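Local atomic coordinates of chorismate mutase and shikimate 5-dehydrogenase fusion protein (Clostridium acetobutylicum, PDB entry 3FBT), a protein that probably catalyses the reversible NADPH-linked reduction of 3-dehydroshikimate to shikimate in chorismate biosynthesis, fused to a chorismate mutase part that lies outside this chain. Residues N235-S247 / E258-I272. Residues are numbered along the deposited sequence; the frame is centred on the assembly and turned at random.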
loop_
_atom_site.group_PDB
_atom_site.type_symbol
_atom_site.label_atom_id
_atom_site.label_comp_id
_atom_site.label_asym_id
_atom_site.label_seq_id
_atom_site.Cartn_x
_atom_site.Cartn_y
_atom_site.Cartn_z
ATOM N N ASN A 235 32.777 1.435 -4.371
ATOM C CA ASN A 235 31.488 1.660 -5.107
ATOM C C ASN A 235 30.338 2.002 -4.135
ATOM O O ASN A 235 30.561 2.030 -2.965
ATOM C CB ASN A 235 31.095 0.487 -5.967
ATOM C CG ASN A 235 30.679 -0.737 -5.141
ATOM O OD1 ASN A 235 30.161 -0.610 -4.032
ATOM N ND2 ASN A 235 30.949 -1.925 -5.669
ATOM N N GLY A 236 29.114 2.292 -4.598
ATOM C CA GLY A 236 28.167 2.904 -3.675
ATOM C C GLY A 236 27.217 1.956 -2.986
ATOM O O GLY A 236 26.198 2.402 -2.489
ATOM N N LEU A 237 27.515 0.662 -2.984
ATOM C CA LEU A 237 26.605 -0.329 -2.398
ATOM C C LEU A 237 26.346 -0.143 -0.905
ATOM O O LEU A 237 25.187 -0.157 -0.450
ATOM C CB LEU A 237 27.052 -1.739 -2.714
ATOM C CG LEU A 237 26.115 -2.880 -2.374
ATOM C CD1 LEU A 237 24.647 -2.587 -2.857
ATOM C CD2 LEU A 237 26.709 -4.108 -3.078
ATOM N N TYR A 238 27.397 0.134 -0.141
ATOM C CA TYR A 238 27.208 0.320 1.256
ATOM C C TYR A 238 26.334 1.549 1.541
ATOM O O TYR A 238 25.595 1.593 2.515
ATOM C CB TYR A 238 28.552 0.417 1.977
ATOM C CG TYR A 238 28.400 0.056 3.420
ATOM C CD1 TYR A 238 28.280 -1.277 3.811
ATOM C CD2 TYR A 238 28.322 1.039 4.378
ATOM C CE1 TYR A 238 28.064 -1.605 5.144
ATOM C CE2 TYR A 238 28.137 0.726 5.732
ATOM C CZ TYR A 238 28.007 -0.595 6.094
ATOM O OH TYR A 238 27.831 -0.893 7.452
ATOM N N MET A 239 26.442 2.580 0.710
ATOM C CA MET A 239 25.636 3.743 0.877
ATOM C C MET A 239 24.152 3.377 0.628
ATOM O O MET A 239 23.320 3.736 1.398
ATOM C CB MET A 239 26.095 4.857 -0.105
ATOM C CG MET A 239 25.235 6.168 -0.029
ATOM S SD MET A 239 25.951 7.484 -1.132
ATOM C CE MET A 239 24.763 8.806 -0.997
ATOM N N LEU A 240 23.847 2.707 -0.475
ATOM C CA LEU A 240 22.499 2.294 -0.765
ATOM C C LEU A 240 21.906 1.500 0.399
ATOM O O LEU A 240 20.784 1.762 0.815
ATOM C CB LEU A 240 22.485 1.440 -2.015
ATOM C CG LEU A 240 21.088 1.020 -2.510
ATOM C CD1 LEU A 240 20.290 2.244 -3.050
ATOM C CD2 LEU A 240 21.335 -0.026 -3.629
ATOM N N VAL A 241 22.658 0.531 0.933
ATOM C CA VAL A 241 22.155 -0.310 1.995
ATOM C C VAL A 241 22.005 0.456 3.224
ATOM O O VAL A 241 20.983 0.329 3.904
ATOM C CB VAL A 241 23.014 -1.589 2.202
ATOM C CG1 VAL A 241 22.598 -2.311 3.474
ATOM C CG2 VAL A 241 22.819 -2.466 0.992
ATOM N N SER A 242 22.926 1.363 3.504
ATOM C CA SER A 242 22.788 2.215 4.720
ATOM C C SER A 242 21.726 3.267 4.655
ATOM O O SER A 242 21.131 3.635 5.670
ATOM C CB SER A 242 24.118 2.936 5.044
ATOM O OG SER A 242 25.102 1.923 5.170
ATOM N N GLN A 243 21.583 3.896 3.496
ATOM C CA GLN A 243 20.492 4.836 3.354
ATOM C C GLN A 243 19.157 4.116 3.560
ATOM O O GLN A 243 18.296 4.640 4.178
ATOM C CB GLN A 243 20.540 5.594 2.018
ATOM C CG GLN A 243 19.458 6.601 1.847
ATOM C CD GLN A 243 18.251 6.013 1.058
ATOM O OE1 GLN A 243 17.118 5.848 1.592
ATOM N NE2 GLN A 243 18.485 5.739 -0.212
ATOM N N ALA A 244 18.990 2.926 3.048
ATOM C CA ALA A 244 17.702 2.277 3.265
ATOM C C ALA A 244 17.477 1.926 4.804
ATOM O O ALA A 244 16.383 2.149 5.374
ATOM C CB ALA A 244 17.625 1.054 2.378
ATOM N N ALA A 245 18.532 1.392 5.468
ATOM C CA ALA A 245 18.488 1.124 6.936
ATOM C C ALA A 245 18.111 2.373 7.701
ATOM O O ALA A 245 17.218 2.416 8.608
ATOM C CB ALA A 245 19.886 0.547 7.463
ATOM N N ALA A 246 18.748 3.456 7.322
ATOM C CA ALA A 246 18.453 4.686 8.037
ATOM C C ALA A 246 16.998 5.174 7.799
ATOM O O ALA A 246 16.411 5.790 8.662
ATOM C CB ALA A 246 19.509 5.800 7.720
ATOM N N SER A 247 16.438 4.957 6.616
ATOM C CA SER A 247 15.062 5.381 6.435
ATOM C C SER A 247 14.191 4.595 7.368
ATOM O O SER A 247 13.242 5.160 7.949
ATOM C CB SER A 247 14.594 5.239 4.941
ATOM O OG SER A 247 15.418 6.116 4.152
ATOM N N GLU A 258 24.567 -2.647 12.775
ATOM C CA GLU A 258 25.529 -2.662 11.685
ATOM C C GLU A 258 25.632 -4.048 11.051
ATOM O O GLU A 258 25.986 -4.184 9.869
ATOM C CB GLU A 258 26.887 -2.253 12.181
ATOM C CG GLU A 258 27.939 -2.456 11.113
ATOM C CD GLU A 258 29.198 -1.708 11.487
ATOM O OE1 GLU A 258 29.146 -0.978 12.529
ATOM O OE2 GLU A 258 30.207 -1.829 10.744
ATOM N N ILE A 259 25.315 -5.067 11.859
ATOM C CA ILE A 259 25.378 -6.493 11.492
ATOM C C ILE A 259 24.353 -6.872 10.433
ATOM O O ILE A 259 24.629 -7.595 9.500
ATOM C CB ILE A 259 24.977 -7.337 12.743
ATOM C CG1 ILE A 259 25.933 -7.082 13.913
ATOM C CG2 ILE A 259 24.703 -8.780 12.370
ATOM C CD1 ILE A 259 27.422 -7.182 13.574
ATOM N N ILE A 260 23.140 -6.380 10.611
ATOM C CA ILE A 260 22.094 -6.442 9.560
ATOM C C ILE A 260 22.517 -5.728 8.283
ATOM O O ILE A 260 22.336 -6.266 7.171
ATOM C CB ILE A 260 20.748 -5.900 10.091
ATOM C CG1 ILE A 260 20.253 -6.853 11.186
ATOM C CG2 ILE A 260 19.722 -5.854 8.961
ATOM C CD1 ILE A 260 19.284 -6.224 12.189
ATOM N N VAL A 261 23.151 -4.557 8.419
ATOM C CA VAL A 261 23.646 -3.856 7.206
ATOM C C VAL A 261 24.688 -4.643 6.340
ATOM O O VAL A 261 24.485 -4.805 5.145
ATOM C CB VAL A 261 24.069 -2.431 7.484
ATOM C CG1 VAL A 261 24.436 -1.716 6.171
ATOM C CG2 VAL A 261 22.930 -1.720 8.106
ATOM N N ASP A 262 25.778 -5.137 6.937
ATOM C CA ASP A 262 26.782 -5.912 6.160
ATOM C C ASP A 262 26.180 -7.136 5.534
ATOM O O ASP A 262 26.463 -7.463 4.413
ATOM C CB ASP A 262 27.947 -6.362 7.050
ATOM C CG ASP A 262 28.431 -5.274 7.909
ATOM O OD1 ASP A 262 28.537 -4.136 7.436
ATOM O OD2 ASP A 262 28.680 -5.541 9.086
ATOM N N GLU A 263 25.303 -7.794 6.271
ATOM C CA GLU A 263 24.601 -8.975 5.772
ATOM C C GLU A 263 23.739 -8.671 4.533
ATOM O O GLU A 263 23.834 -9.342 3.449
ATOM C CB GLU A 263 23.779 -9.548 6.931
ATOM C CG GLU A 263 23.036 -10.806 6.608
ATOM C CD GLU A 263 22.236 -11.318 7.809
ATOM O OE1 GLU A 263 21.682 -12.437 7.712
ATOM O OE2 GLU A 263 22.148 -10.604 8.852
ATOM N N ILE A 264 22.915 -7.632 4.639
ATOM C CA ILE A 264 22.236 -7.206 3.428
ATOM C C ILE A 264 23.227 -6.786 2.321
ATOM O O ILE A 264 23.025 -7.072 1.147
ATOM C CB ILE A 264 21.156 -6.143 3.721
ATOM C CG1 ILE A 264 20.242 -6.696 4.851
ATOM C CG2 ILE A 264 20.433 -5.825 2.456
ATOM C CD1 ILE A 264 18.966 -5.919 5.115
ATOM N N PHE A 265 24.317 -6.153 2.717
ATOM C CA PHE A 265 25.340 -5.730 1.765
ATOM C C PHE A 265 25.942 -6.911 1.012
ATOM O O PHE A 265 25.972 -6.926 -0.238
ATOM C CB PHE A 265 26.429 -4.947 2.493
ATOM C CG PHE A 265 27.641 -4.683 1.653
ATOM C CD1 PHE A 265 27.776 -3.487 0.954
ATOM C CD2 PHE A 265 28.648 -5.632 1.556
ATOM C CE1 PHE A 265 28.913 -3.221 0.177
ATOM C CE2 PHE A 265 29.801 -5.383 0.779
ATOM C CZ PHE A 265 29.927 -4.167 0.099
ATOM N N GLU A 266 26.400 -7.922 1.759
ATOM C CA GLU A 266 26.949 -9.146 1.118
ATOM C C GLU A 266 25.971 -9.812 0.208
ATOM O O GLU A 266 26.334 -10.160 -0.945
ATOM C CB GLU A 266 27.524 -10.162 2.119
ATOM C CG GLU A 266 29.042 -10.172 2.153
ATOM C CD GLU A 266 29.596 -9.193 3.183
ATOM O OE1 GLU A 266 29.127 -9.237 4.352
ATOM O OE2 GLU A 266 30.490 -8.376 2.832
ATOM N N VAL A 267 24.729 -9.982 0.679
ATOM C CA VAL A 267 23.690 -10.534 -0.205
ATOM C C VAL A 267 23.510 -9.732 -1.489
ATOM O O VAL A 267 23.491 -10.313 -2.592
ATOM C CB VAL A 267 22.303 -10.582 0.409
ATOM C CG1 VAL A 267 21.309 -10.792 -0.693
ATOM C CG2 VAL A 267 22.188 -11.662 1.453
ATOM N N LEU A 268 23.316 -8.411 -1.365
ATOM C CA LEU A 268 23.117 -7.583 -2.563
ATOM C C LEU A 268 24.338 -7.593 -3.471
ATOM O O LEU A 268 24.182 -7.587 -4.686
ATOM C CB LEU A 268 22.759 -6.133 -2.217
ATOM C CG LEU A 268 21.289 -5.730 -2.338
ATOM C CD1 LEU A 268 20.847 -5.537 -3.825
ATOM C CD2 LEU A 268 20.351 -6.707 -1.548
ATOM N N GLU A 269 25.542 -7.610 -2.890
ATOM C CA GLU A 269 26.769 -7.565 -3.712
ATOM C C GLU A 269 26.827 -8.737 -4.671
ATOM O O GLU A 269 27.020 -8.550 -5.882
ATOM C CB GLU A 269 28.038 -7.468 -2.881
ATOM C CG GLU A 269 29.288 -7.198 -3.710
ATOM C CD GLU A 269 30.529 -7.124 -2.867
ATOM O OE1 GLU A 269 30.652 -7.937 -1.941
ATOM O OE2 GLU A 269 31.389 -6.252 -3.096
ATOM N N GLU A 270 26.604 -9.942 -4.141
ATOM C CA GLU A 270 26.450 -11.135 -4.964
ATOM C C GLU A 270 25.306 -10.966 -5.937
ATOM O O GLU A 270 25.451 -11.175 -7.134
ATOM C CB GLU A 270 26.141 -12.349 -4.105
ATOM C CG GLU A 270 27.111 -12.572 -2.963
ATOM C CD GLU A 270 28.578 -12.386 -3.362
ATOM O OE1 GLU A 270 29.000 -12.884 -4.449
ATOM O OE2 GLU A 270 29.305 -11.739 -2.558
ATOM N N LYS A 271 24.136 -10.619 -5.455
ATOM C CA LYS A 271 23.052 -10.563 -6.403
ATOM C C LYS A 271 23.422 -9.650 -7.570
ATOM O O LYS A 271 23.102 -9.960 -8.706
ATOM C CB LYS A 271 21.750 -10.139 -5.740
ATOM C CG LYS A 271 20.586 -9.897 -6.668
ATOM C CD LYS A 271 19.333 -9.859 -5.821
ATOM C CE LYS A 271 18.058 -9.906 -6.633
ATOM N NZ LYS A 271 16.887 -10.344 -5.745
ATOM N N ILE A 272 24.108 -8.537 -7.309
ATOM C CA ILE A 272 24.422 -7.602 -8.393
ATOM C C ILE A 272 25.484 -8.136 -9.367
ATOM O O ILE A 272 25.353 -7.968 -10.569
ATOM C CB ILE A 272 24.814 -6.179 -7.896
ATOM C CG1 ILE A 272 23.682 -5.573 -7.047
ATOM C CG2 ILE A 272 25.182 -5.268 -9.093
ATOM C CD1 ILE A 272 23.857 -4.138 -6.721
HETATM O O HOH W 1 29.776 -4.234 -4.036
#
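V241 and V261 meet where two C-terminal helices of the shikimate dehydrogenase part pack by knobs into holes. Their axes run 133° apart in direction and approach to 9.5 Å. The pair is tight, with V241 CG1 3.3 Å from V261 CG1. V261 is itself a knob among Y238, V241, S242 and A245, and its CG2 reaches A245 CB.

Nearer the start of helix 237-252, L237 is a knob among F265, L268, E269 and I272. With CG anti to the backbone N (chi1 -171°), the side chain reaches the second helix. There CD1 meets L268 and I272, while CD2 lies 3.6 Å from E269 CB. The rings of Y238 and F265 meet obliquely, planes 58° apart, with Y238 CD1 3.6 Å from F265 CD1.

Y238 is the third knob, among E258, V261, D262 and F265. At the end of the ring, Y238 OH gives a weak hydrogen bond to D262 OD1 (3.3 Å). The carboxylate is nearly coplanar with the ring. K115, from helix 105-115, is the stronger partner, with salt bridges to both D262 and E258.

G236, the N-cap just before helix 237-252, is predicted to bind NADP(+). Q243, farther along that helix, is predicted to bind shikimate. On helix 258-273, the side chain of L268 lies about 4 Å from that of H19, also predicted to bind shikimate. Just before G236, N235 forms an Asx turn, its OD1 accepting from L237 N at 3.1 Å. A water links that loop to helix 258-273: it accepts from N235 ND2 and donates to E269 OE2 at 2.7 Å.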